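Local coordinates for sensor protein kinase HptS (PDB 6LKI) that works as a sensor protein kinase of a bacterial two-component system, probably reading an extracellular signal and passing it on by phosphoryl transfer, at residues N29-Q32 with E33-L36; T43-K46 with R47-K51; E76-T80 with K81-L85; L110-I113 with K114-R118. One frame throughout, in Å; residues are numbered along the deposited sequence.

Contact 1 (N29-Q32 with E33-L36); sequences NSFQ and ELDL
The Phe31 ring meets Leu34 at its edge. CD1 of Leu34 lies in the ring plane, 3.9 Å from Phe31 CD1, and the two side chains approach each other at a slant. The ring also stacks with Phe93 and meets the imidazole of His27 at an inclined angle. The chain leaves helix 2-31 here through a type I beta turn from Phe31 to Leu34. The turn is closed by Leu34 N, which donates to Phe31 O at 3.0 Å with an N-H...O angle of 163°. One residue earlier, Glu33 N donates to Ser30 O at 3.1 Å. Leu34 has CG beside its backbone N (chi1 -66°). This lays Leu34 CG against Ser30 O at 3.3 Å and carries CD1 on to the ring edge. The hydroxyl of Ser30 turns back to His27 O. The Glu33 chain bends at chi2, with its CG 3.7 Å from Asn29 O. Leu34 also touches Asp41 and Thr45 of helix 39-55. Its backbone pairs with Lys94, in the loop after strand 84-92. Phe31 reaches Leu91 of that strand.

Contact 2 (T43-K46 with R47-K51); sequences TATK and RELLK
From Thr43 to Lys51 the backbone is regular alpha-helix: Arg47 N donates to Thr43 O at 2.9 Å, and Glu48, Leu49 and Leu50 repeat the pattern on Ala44, Thr45 and Lys46. The side chains four residues apart form separate pairs. Thr43 places its methyl over one face of the Arg47 guanidinium. Thr43 CG2 is 3.5 Å from Arg47 NE and sits toward the rim of the group. Arg47 CG stands beside the backbone N (chi1 -75°), which sends the extended chain back toward Thr43. It is a van der Waals contact of a methyl with the flat face of a charged group. The Thr43 hydroxyl is bonded to His39 O.

Glu48 is joined to Ala44 through a water. The water donates to Ala44 O at 2.8 Å and to Glu48 OE2 at 2.8 Å. Ala44 O therefore accepts two bonds, one from this water and one from Glu48 N at 3.2 Å. A bend in the Glu48 chain (chi2 -57°) helps bring its carboxylate back to the water. The other oxygen, OE1, is hydrogen-bonded to His27 NE2, so both carboxylate oxygens are engaged.

Thr45 and Leu49 lie side by side and point the same way, with Thr45 CG2 4.1 Å from Leu49 CD1. The Thr45 hydroxyl bonds to Asp41 O. This is the buried side of helix 39-55. Here Thr45 packs on Leu64 of strand 59-66 and on Leu34, Leu36 and Phe93 in the loops. Leu49 and Leu50 rest on Tyr62 of the same strand, while Glu48 ties the helix to helix 2-31.

Contact 3 (E76-T80 with K81-L85); sequences EHLNT and KNMYL
Asn79 turns its amide back beside its own carbonyl carbon (chi1 -177°), which brings OD1 to the backbone N of Lys81. Thr80 holds OG1 between its backbone N and carbonyl carbon (chi1 55°), where the bent Lys81 chain can curl round to it. Lys81 N donates to Asn79 OD1 at 3.2 Å, from above the amide plane. This closes an Asx turn. Asn82 N then donates to the backbone O of Asn79 at 3.2 Å, so one residue supplies the acceptors of two overlapping turns, through its side chain and through its backbone. Lys81 NZ donates to Thr80 OG1 at 3.1 Å, and its aliphatic part crosses the Asn79 amide, with Lys81 CG 3.3 Å from Asn79 OD1. Met83 N closes the next turn on Thr80 O at 3.0 Å. A water bridges Thr80 O and Met83 O, donating to both.

The extended Met83 side chain runs back to Leu78, which it crosses at about a right angle. Met83 CE is 3.6 Å from Leu78 CB. The contact thus has two characters. Polar bonds from Asn79 and Thr80 fix the short 3-10 segment that leads into strand 84-92, while the Met83 methyl meets Leu78, and both pack on Tyr61 of strand 59-66 in the sheet. The Lys81 ammonium group would probably polarise the Thr80 hydroxyl, which accepts its bond.

Contact 4 (L110-I113 with K114-R118); sequences LSEI and KKDNR
Glu112 and Asp116 lie one turn apart, their side chains crossing at a slant, near the C-terminal part of helix 108-116, the helix that leads from one antiparallel sheet to the next. The chain is consistent with a tandem PAS-like (dCache) sensor. Backbone bonds run down to Asn117. Asp116 N donates to Glu112 O at 2.7 Å, almost straight at 175°. Asn117 N donates only weakly to Ile113 O at 3.0 Å. Arg118 then leaves the helix with positive phi (56°), and Gln119 pairs with the backbone of Ile113.

Two like charges lie near each other without touching. Glu112 OE1 and Asp116 OD2 are 4.5 Å apart, and their carboxylate planes are 24° apart. Each would probably raise the other's pKa slightly. Asp116 OD2 lies 3.7 Å from the Glu112 CG methylene.

Apolar packing occupies another side of the helix. Leu110 and Ile113 rest on Ile167 of strand 163-169. Leu110 also meets Ser9 and Ile113 meets His5, both of helix 2-31. Lys114 extends to bond Asn134 O through NZ. The Arg118 side chain folds back over the helix end. Its guanidinium turns one face to Lys115 O, and Arg118 NH1 makes a weak 3.2 Å hydrogen bond to Lys114 O.

How the contacts relate
Contacts 1 and 2 are neighbours, with centres 12 Å apart. They touch where Leu34 CD1 comes within 3.4 Å of Thr45 OG1 and Leu36 CD2 within 3.5 Å of the same atom. His27 meets the Phe31 ring in contact 1 and bonds Glu48 in contact 2. Contacts 2 and 3 adjoin the same sheet, at Tyr62 and Tyr61 of strand 59-66, but their nearest atoms are about 11 Å apart. Contact 4 belongs with the second sheet. It comes within about 8 Å of contact 3 (nearest atoms). Contacts 1 and 4 lie on opposite sides of the chain's centre, about 41 Å apart between centres, yet helix 2-31 reaches both.

Contact 1 (N29-Q32 with E33-L36)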
loop_
_atom_site.group_PDB
_atom_site.type_symbol
_atom_site.label_atom_id
_atom_site.label_comp_id
_atom_site.label_asym_id
_atom_site.label_seq_id
_atom_site.Cartn_x
_atom_site.Cartn_y
_atom_site.Cartn_z
ATOM N N ASN B 29 -5.281 11.200 24.073
ATOM C CA ASN B 29 -6.669 11.315 24.506
ATOM C C ASN B 29 -7.451 12.263 23.610
ATOM O O ASN B 29 -8.632 12.027 23.329
ATOM C CB ASN B 29 -6.728 11.782 25.960
ATOM C CG ASN B 29 -6.222 10.733 26.931
ATOM O OD1 ASN B 29 -5.384 11.016 27.788
ATOM N ND2 ASN B 29 -6.732 9.513 26.805
ATOM N N SER B 30 -6.812 13.340 23.148
ATOM C CA SER B 30 -7.505 14.298 22.293
ATOM C C SER B 30 -7.830 13.692 20.934
ATOM O O SER B 30 -8.902 13.951 20.373
ATOM C CB SER B 30 -6.664 15.564 22.132
ATOM O OG SER B 30 -5.451 15.289 21.453
ATOM N N PHE B 31 -6.922 12.879 20.392
ATOM C CA PHE B 31 -7.160 12.268 19.087
ATOM C C PHE B 31 -8.336 11.300 19.134
ATOM O O PHE B 31 -9.110 11.211 18.174
ATOM C CB PHE B 31 -5.897 11.557 18.602
ATOM C CG PHE B 31 -4.824 12.491 18.121
ATOM C CD1 PHE B 31 -5.124 13.801 17.786
ATOM C CD2 PHE B 31 -3.514 12.057 18.002
ATOM C CE1 PHE B 31 -4.138 14.661 17.341
ATOM C CE2 PHE B 31 -2.523 12.914 17.558
ATOM C CZ PHE B 31 -2.836 14.217 17.227
ATOM N N GLN B 32 -8.492 10.571 20.242
ATOM C CA GLN B 32 -9.615 9.651 20.381
ATOM C C GLN B 32 -10.959 10.365 20.403
ATOM O O GLN B 32 -11.994 9.707 20.245
ATOM C CB GLN B 32 -9.448 8.812 21.650
ATOM C CG GLN B 32 -8.186 7.965 21.665
ATOM C CD GLN B 32 -8.072 7.104 22.906
ATOM O OE1 GLN B 32 -8.961 6.308 23.208
ATOM N NE2 GLN B 32 -6.973 7.260 23.634
ATOM N N GLU B 33 -10.971 11.684 20.591
ATOM C CA GLU B 33 -12.188 12.480 20.555
ATOM C C GLU B 33 -12.444 13.114 19.194
ATOM O O GLU B 33 -13.492 13.739 19.005
ATOM C CB GLU B 33 -12.129 13.579 21.623
ATOM C CG GLU B 33 -12.186 13.069 23.053
ATOM C CD GLU B 33 -13.513 12.418 23.383
ATOM O OE1 GLU B 33 -13.509 11.288 23.916
ATOM O OE2 GLU B 33 -14.563 13.038 23.108
ATOM N N LEU B 34 -11.523 12.967 18.246
ATOM C CA LEU B 34 -11.599 13.658 16.965
ATOM C C LEU B 34 -12.055 12.690 15.881
ATOM O O LEU B 34 -11.403 11.669 15.639
ATOM C CB LEU B 34 -10.248 14.277 16.606
ATOM C CG LEU B 34 -9.791 15.413 17.524
ATOM C CD1 LEU B 34 -8.382 15.868 17.176
ATOM C CD2 LEU B 34 -10.766 16.578 17.458
ATOM N N ASP B 35 -13.172 13.018 15.234
ATOM C CA ASP B 35 -13.723 12.236 14.133
ATOM C C ASP B 35 -13.247 12.865 12.827
ATOM O O ASP B 35 -13.713 13.942 12.443
ATOM C CB ASP B 35 -15.250 12.203 14.218
ATOM C CG ASP B 35 -15.893 11.361 13.123
ATOM O OD1 ASP B 35 -15.190 10.909 12.194
ATOM O OD2 ASP B 35 -17.122 11.151 13.195
ATOM N N LEU B 36 -12.331 12.185 12.139
ATOM C CA LEU B 36 -11.725 12.738 10.933
ATOM C C LEU B 36 -12.630 12.657 9.709
ATOM O O LEU B 36 -12.193 13.024 8.613
ATOM C CB LEU B 36 -10.389 12.043 10.651
ATOM C CG LEU B 36 -9.320 12.267 11.726
ATOM C CD1 LEU B 36 -7.940 11.869 11.224
ATOM C CD2 LEU B 36 -9.323 13.716 12.204
#

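Contact 2 (T43-K46 with R47-K51)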
loop_
_atom_site.group_PDB
_atom_site.type_symbol
_atom_site.label_atom_id
_atom_site.label_comp_id
_atom_site.label_asym_id
_atom_site.label_seq_id
_atom_site.Cartn_x
_atom_site.Cartn_y
_atom_site.Cartn_z
ATOM N N THR B 43 -9.901 20.026 10.704
ATOM C CA THR B 43 -9.235 21.312 10.886
ATOM C C THR B 43 -8.478 21.356 12.208
ATOM O O THR B 43 -7.345 21.848 12.267
ATOM C CB THR B 43 -10.259 22.447 10.816
ATOM O OG1 THR B 43 -10.876 22.456 9.523
ATOM C CG2 THR B 43 -9.588 23.792 11.063
ATOM N N ALA B 44 -9.085 20.837 13.278
ATOM C CA ALA B 44 -8.410 20.825 14.571
ATOM C C ALA B 44 -7.149 19.969 14.527
ATOM O O ALA B 44 -6.134 20.314 15.142
ATOM C CB ALA B 44 -9.361 20.325 15.659
ATOM N N THR B 45 -7.194 18.853 13.795
ATOM C CA THR B 45 -6.023 17.989 13.697
ATOM C C THR B 45 -4.933 18.632 12.848
ATOM O O THR B 45 -3.749 18.572 13.201
ATOM C CB THR B 45 -6.420 16.629 13.122
ATOM O OG1 THR B 45 -7.454 16.053 13.929
ATOM C CG2 THR B 45 -5.224 15.689 13.099
ATOM N N LYS B 46 -5.311 19.250 11.726
ATOM C CA LYS B 46 -4.331 19.955 10.904
ATOM C C LYS B 46 -3.669 21.086 11.683
ATOM O O LYS B 46 -2.461 21.316 11.551
ATOM C CB LYS B 46 -4.998 20.495 9.639
ATOM C CG LYS B 46 -5.344 19.436 8.605
ATOM C CD LYS B 46 -6.058 20.053 7.408
ATOM C CE LYS B 46 -6.356 19.012 6.340
ATOM N NZ LYS B 46 -7.116 19.593 5.195
ATOM N N ARG B 47 -4.445 21.803 12.500
ATOM C CA ARG B 47 -3.872 22.873 13.312
ATOM C C ARG B 47 -2.800 22.341 14.253
ATOM O O ARG B 47 -1.737 22.956 14.407
ATOM C CB ARG B 47 -4.974 23.581 14.102
ATOM C CG ARG B 47 -5.841 24.518 13.273
ATOM C CD ARG B 47 -7.051 24.982 14.068
ATOM N NE ARG B 47 -7.878 25.927 13.322
ATOM C CZ ARG B 47 -9.061 26.370 13.737
ATOM N NH1 ARG B 47 -9.556 25.954 14.895
ATOM N NH2 ARG B 47 -9.749 27.228 12.995
ATOM N N GLU B 48 -3.058 21.197 14.892
ATOM C CA GLU B 48 -2.082 20.633 15.818
ATOM C C GLU B 48 -0.842 20.134 15.086
ATOM O O GLU B 48 0.284 20.328 15.559
ATOM C CB GLU B 48 -2.721 19.501 16.625
ATOM C CG GLU B 48 -3.855 19.955 17.525
ATOM C CD GLU B 48 -3.426 21.041 18.491
ATOM O OE1 GLU B 48 -2.452 20.818 19.240
ATOM O OE2 GLU B 48 -4.057 22.120 18.495
ATOM N N LEU B 49 -1.029 19.492 13.929
ATOM C CA LEU B 49 0.111 18.965 13.184
ATOM C C LEU B 49 0.970 20.087 12.611
ATOM O O LEU B 49 2.203 20.028 12.679
ATOM C CB LEU B 49 -0.374 18.034 12.071
ATOM C CG LEU B 49 -0.959 16.688 12.508
ATOM C CD1 LEU B 49 -1.541 15.940 11.318
ATOM C CD2 LEU B 49 0.092 15.839 13.211
ATOM N N LEU B 50 0.340 21.117 12.042
ATOM C CA LEU B 50 1.109 22.244 11.525
ATOM C C LEU B 50 1.787 23.022 12.647
ATOM O O LEU B 50 2.880 23.566 12.449
ATOM C CB LEU B 50 0.205 23.161 10.701
ATOM C CG LEU B 50 -0.188 22.586 9.339
ATOM C CD1 LEU B 50 -1.317 23.387 8.712
ATOM C CD2 LEU B 50 1.019 22.544 8.414
ATOM N N LYS B 51 1.164 23.084 13.827
ATOM C CA LYS B 51 1.823 23.706 14.970
ATOM C C LYS B 51 3.078 22.937 15.359
ATOM O O LYS B 51 4.119 23.538 15.651
ATOM C CB LYS B 51 0.854 23.792 16.150
ATOM C CG LYS B 51 1.409 24.516 17.366
ATOM C CD LYS B 51 0.328 24.728 18.415
ATOM C CE LYS B 51 -0.862 25.476 17.833
ATOM N NZ LYS B 51 -1.982 25.592 18.807
HETATM O O HOH W 1 -6.543 22.219 17.120
#

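Contact 3 (E76-T80 with K81-L85)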
loop_
_atom_site.group_PDB
_atom_site.type_symbol
_atom_site.label_atom_id
_atom_site.label_comp_id
_atom_site.label_asym_id
_atom_site.label_seq_id
_atom_site.Cartn_x
_atom_site.Cartn_y
_atom_site.Cartn_z
ATOM N N GLU B 76 3.171 20.417 -2.529
ATOM C CA GLU B 76 3.814 20.329 -3.835
ATOM C C GLU B 76 4.045 18.894 -4.284
ATOM O O GLU B 76 4.620 18.687 -5.359
ATOM C CB GLU B 76 5.145 21.086 -3.824
ATOM C CG GLU B 76 5.000 22.591 -3.929
ATOM C CD GLU B 76 6.329 23.293 -4.113
ATOM O OE1 GLU B 76 6.705 24.099 -3.237
ATOM O OE2 GLU B 76 7.001 23.037 -5.133
ATOM N N HIS B 77 3.616 17.911 -3.488
ATOM C CA HIS B 77 3.732 16.494 -3.838
ATOM C C HIS B 77 5.182 16.104 -4.117
ATOM O O HIS B 77 5.482 15.406 -5.088
ATOM C CB HIS B 77 2.832 16.140 -5.024
ATOM C CG HIS B 77 1.397 16.516 -4.822
ATOM N ND1 HIS B 77 0.734 17.395 -5.649
ATOM C CD2 HIS B 77 0.501 16.137 -3.880
ATOM C CE1 HIS B 77 -0.510 17.539 -5.228
ATOM N NE2 HIS B 77 -0.677 16.786 -4.155
ATOM N N LEU B 78 6.091 16.571 -3.264
ATOM C CA LEU B 78 7.471 16.115 -3.326
ATOM C C LEU B 78 7.538 14.627 -3.008
ATOM O O LEU B 78 6.773 14.109 -2.188
ATOM C CB LEU B 78 8.342 16.903 -2.348
ATOM C CG LEU B 78 8.314 18.429 -2.450
ATOM C CD1 LEU B 78 8.982 19.055 -1.235
ATOM C CD2 LEU B 78 8.977 18.896 -3.737
ATOM N N ASN B 79 8.458 13.932 -3.670
ATOM C CA ASN B 79 8.577 12.492 -3.487
ATOM C C ASN B 79 9.152 12.186 -2.110
ATOM O O ASN B 79 10.303 12.529 -1.819
ATOM C CB ASN B 79 9.451 11.887 -4.582
ATOM C CG ASN B 79 9.547 10.378 -4.480
ATOM O OD1 ASN B 79 8.717 9.732 -3.840
ATOM N ND2 ASN B 79 10.563 9.807 -5.116
ATOM N N THR B 80 8.350 11.534 -1.263
ATOM C CA THR B 80 8.795 11.208 0.088
ATOM C C THR B 80 9.918 10.180 0.100
ATOM O O THR B 80 10.586 10.026 1.127
ATOM C CB THR B 80 7.622 10.693 0.925
ATOM O OG1 THR B 80 7.010 9.583 0.257
ATOM C CG2 THR B 80 6.588 11.791 1.127
ATOM N N LYS B 81 10.142 9.477 -1.013
ATOM C CA LYS B 81 11.232 8.508 -1.064
ATOM C C LYS B 81 12.592 9.190 -1.006
ATOM O O LYS B 81 13.575 8.574 -0.577
ATOM C CB LYS B 81 11.119 7.653 -2.326
ATOM C CG LYS B 81 9.792 6.922 -2.465
ATOM C CD LYS B 81 9.398 6.232 -1.168
ATOM C CE LYS B 81 7.925 5.855 -1.170
ATOM N NZ LYS B 81 7.058 7.013 -1.526
ATOM N N ASN B 82 12.670 10.450 -1.425
ATOM C CA ASN B 82 13.891 11.235 -1.328
ATOM C C ASN B 82 14.020 11.952 0.009
ATOM O O ASN B 82 14.900 12.806 0.161
ATOM C CB ASN B 82 13.960 12.249 -2.471
ATOM C CG ASN B 82 13.986 11.588 -3.833
ATOM O OD1 ASN B 82 14.333 10.413 -3.959
ATOM N ND2 ASN B 82 13.616 12.341 -4.864
ATOM N N MET B 83 13.163 11.631 0.974
ATOM C CA MET B 83 13.214 12.201 2.310
ATOM C C MET B 83 13.591 11.126 3.320
ATOM O O MET B 83 13.632 9.931 3.015
ATOM C CB MET B 83 11.870 12.832 2.691
ATOM C CG MET B 83 11.377 13.898 1.731
ATOM S SD MET B 83 9.746 14.499 2.198
ATOM C CE MET B 83 9.386 15.600 0.832
ATOM N N TYR B 84 13.863 11.571 4.541
ATOM C CA TYR B 84 14.218 10.687 5.642
ATOM C C TYR B 84 12.971 10.401 6.468
ATOM O O TYR B 84 12.393 11.318 7.061
ATOM C CB TYR B 84 15.307 11.313 6.512
ATOM C CG TYR B 84 15.627 10.529 7.764
ATOM C CD1 TYR B 84 16.104 9.226 7.687
ATOM C CD2 TYR B 84 15.461 11.092 9.022
ATOM C CE1 TYR B 84 16.401 8.505 8.829
ATOM C CE2 TYR B 84 15.756 10.379 10.170
ATOM C CZ TYR B 84 16.227 9.087 10.066
ATOM O OH TYR B 84 16.522 8.371 11.203
ATOM N N LEU B 85 12.554 9.136 6.498
ATOM C CA LEU B 85 11.442 8.729 7.349
ATOM C C LEU B 85 11.879 8.829 8.804
ATOM O O LEU B 85 12.724 8.052 9.262
ATOM C CB LEU B 85 10.987 7.315 7.004
ATOM C CG LEU B 85 9.838 6.774 7.855
ATOM C CD1 LEU B 85 8.651 7.725 7.817
ATOM C CD2 LEU B 85 9.428 5.383 7.393
HETATM O O HOH W 2 11.462 8.106 3.026
#

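Contact 4 (L110-I113 with K114-R118)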
loop_
_atom_site.group_PDB
_atom_site.type_symbol
_atom_site.label_atom_id
_atom_site.label_comp_id
_atom_site.label_asym_id
_atom_site.label_seq_id
_atom_site.Cartn_x
_atom_site.Cartn_y
_atom_site.Cartn_z
ATOM N N LEU B 110 21.953 21.600 8.051
ATOM C CA LEU B 110 22.551 20.809 6.978
ATOM C C LEU B 110 22.550 21.569 5.657
ATOM O O LEU B 110 23.481 21.436 4.855
ATOM C CB LEU B 110 21.809 19.482 6.827
ATOM C CG LEU B 110 21.908 18.511 8.005
ATOM C CD1 LEU B 110 21.122 17.243 7.715
ATOM C CD2 LEU B 110 23.358 18.190 8.329
ATOM N N SER B 111 21.506 22.364 5.409
ATOM C CA SER B 111 21.463 23.154 4.184
ATOM C C SER B 111 22.477 24.290 4.214
ATOM O O SER B 111 22.992 24.688 3.163
ATOM C CB SER B 111 20.054 23.705 3.961
ATOM O OG SER B 111 19.952 25.044 4.414
ATOM N N GLU B 112 22.780 24.818 5.401
ATOM C CA GLU B 112 23.744 25.907 5.515
ATOM C C GLU B 112 25.173 25.402 5.349
ATOM O O GLU B 112 25.957 25.979 4.587
ATOM C CB GLU B 112 23.579 26.617 6.861
ATOM C CG GLU B 112 24.831 27.328 7.347
ATOM C CD GLU B 112 24.752 27.718 8.810
ATOM O OE1 GLU B 112 24.331 28.857 9.100
ATOM O OE2 GLU B 112 25.112 26.885 9.669
ATOM N N ILE B 113 25.529 24.326 6.055
ATOM C CA ILE B 113 26.884 23.794 5.952
ATOM C C ILE B 113 27.146 23.247 4.554
ATOM O O ILE B 113 28.299 23.195 4.106
ATOM C CB ILE B 113 27.129 22.724 7.033
ATOM C CG1 ILE B 113 26.226 21.510 6.809
ATOM C CG2 ILE B 113 26.905 23.309 8.419
ATOM C CD1 ILE B 113 26.528 20.347 7.729
ATOM N N LYS B 114 26.095 22.836 3.841
ATOM C CA LYS B 114 26.266 22.411 2.455
ATOM C C LYS B 114 26.539 23.604 1.549
ATOM O O LYS B 114 27.354 23.517 0.623
ATOM C CB LYS B 114 25.029 21.646 1.987
ATOM C CG LYS B 114 24.944 21.443 0.482
ATOM C CD LYS B 114 23.630 20.786 0.089
ATOM C CE LYS B 114 23.444 20.779 -1.419
ATOM N NZ LYS B 114 22.171 20.115 -1.815
ATOM N N LYS B 115 25.877 24.733 1.808
ATOM C CA LYS B 115 26.086 25.927 0.997
ATOM C C LYS B 115 27.380 26.638 1.374
ATOM O O LYS B 115 28.212 26.931 0.509
ATOM C CB LYS B 115 24.893 26.875 1.145
ATOM C CG LYS B 115 25.176 28.296 0.684
ATOM C CD LYS B 115 23.903 29.121 0.601
ATOM C CE LYS B 115 24.101 30.338 -0.287
ATOM N NZ LYS B 115 23.902 31.613 0.455
ATOM N N ASP B 116 27.569 26.919 2.666
ATOM C CA ASP B 116 28.709 27.723 3.093
ATOM C C ASP B 116 30.002 26.916 3.124
ATOM O O ASP B 116 31.039 27.388 2.645
ATOM C CB ASP B 116 28.435 28.331 4.470
ATOM C CG ASP B 116 27.379 29.417 4.429
ATOM O OD1 ASP B 116 27.042 29.879 3.319
ATOM O OD2 ASP B 116 26.885 29.809 5.508
ATOM N N ASN B 117 29.965 25.706 3.679
ATOM C CA ASN B 117 31.171 24.926 3.917
ATOM C C ASN B 117 31.326 23.739 2.977
ATOM O O ASN B 117 32.318 23.008 3.090
ATOM C CB ASN B 117 31.196 24.433 5.370
ATOM C CG ASN B 117 31.191 25.572 6.371
ATOM O OD1 ASN B 117 30.619 25.460 7.455
ATOM N ND2 ASN B 117 31.833 26.678 6.011
ATOM N N ARG B 118 30.380 23.526 2.060
ATOM C CA ARG B 118 30.411 22.383 1.140
ATOM C C ARG B 118 30.488 21.058 1.894
ATOM O O ARG B 118 31.026 20.069 1.391
ATOM C CB ARG B 118 31.561 22.506 0.137
ATOM C CG ARG B 118 31.384 23.631 -0.869
ATOM C CD ARG B 118 30.286 23.307 -1.872
ATOM N NE ARG B 118 30.003 24.431 -2.761
ATOM C CZ ARG B 118 28.783 24.898 -3.009
ATOM N NH1 ARG B 118 27.726 24.340 -2.433
ATOM N NH2 ARG B 118 28.619 25.925 -3.832
#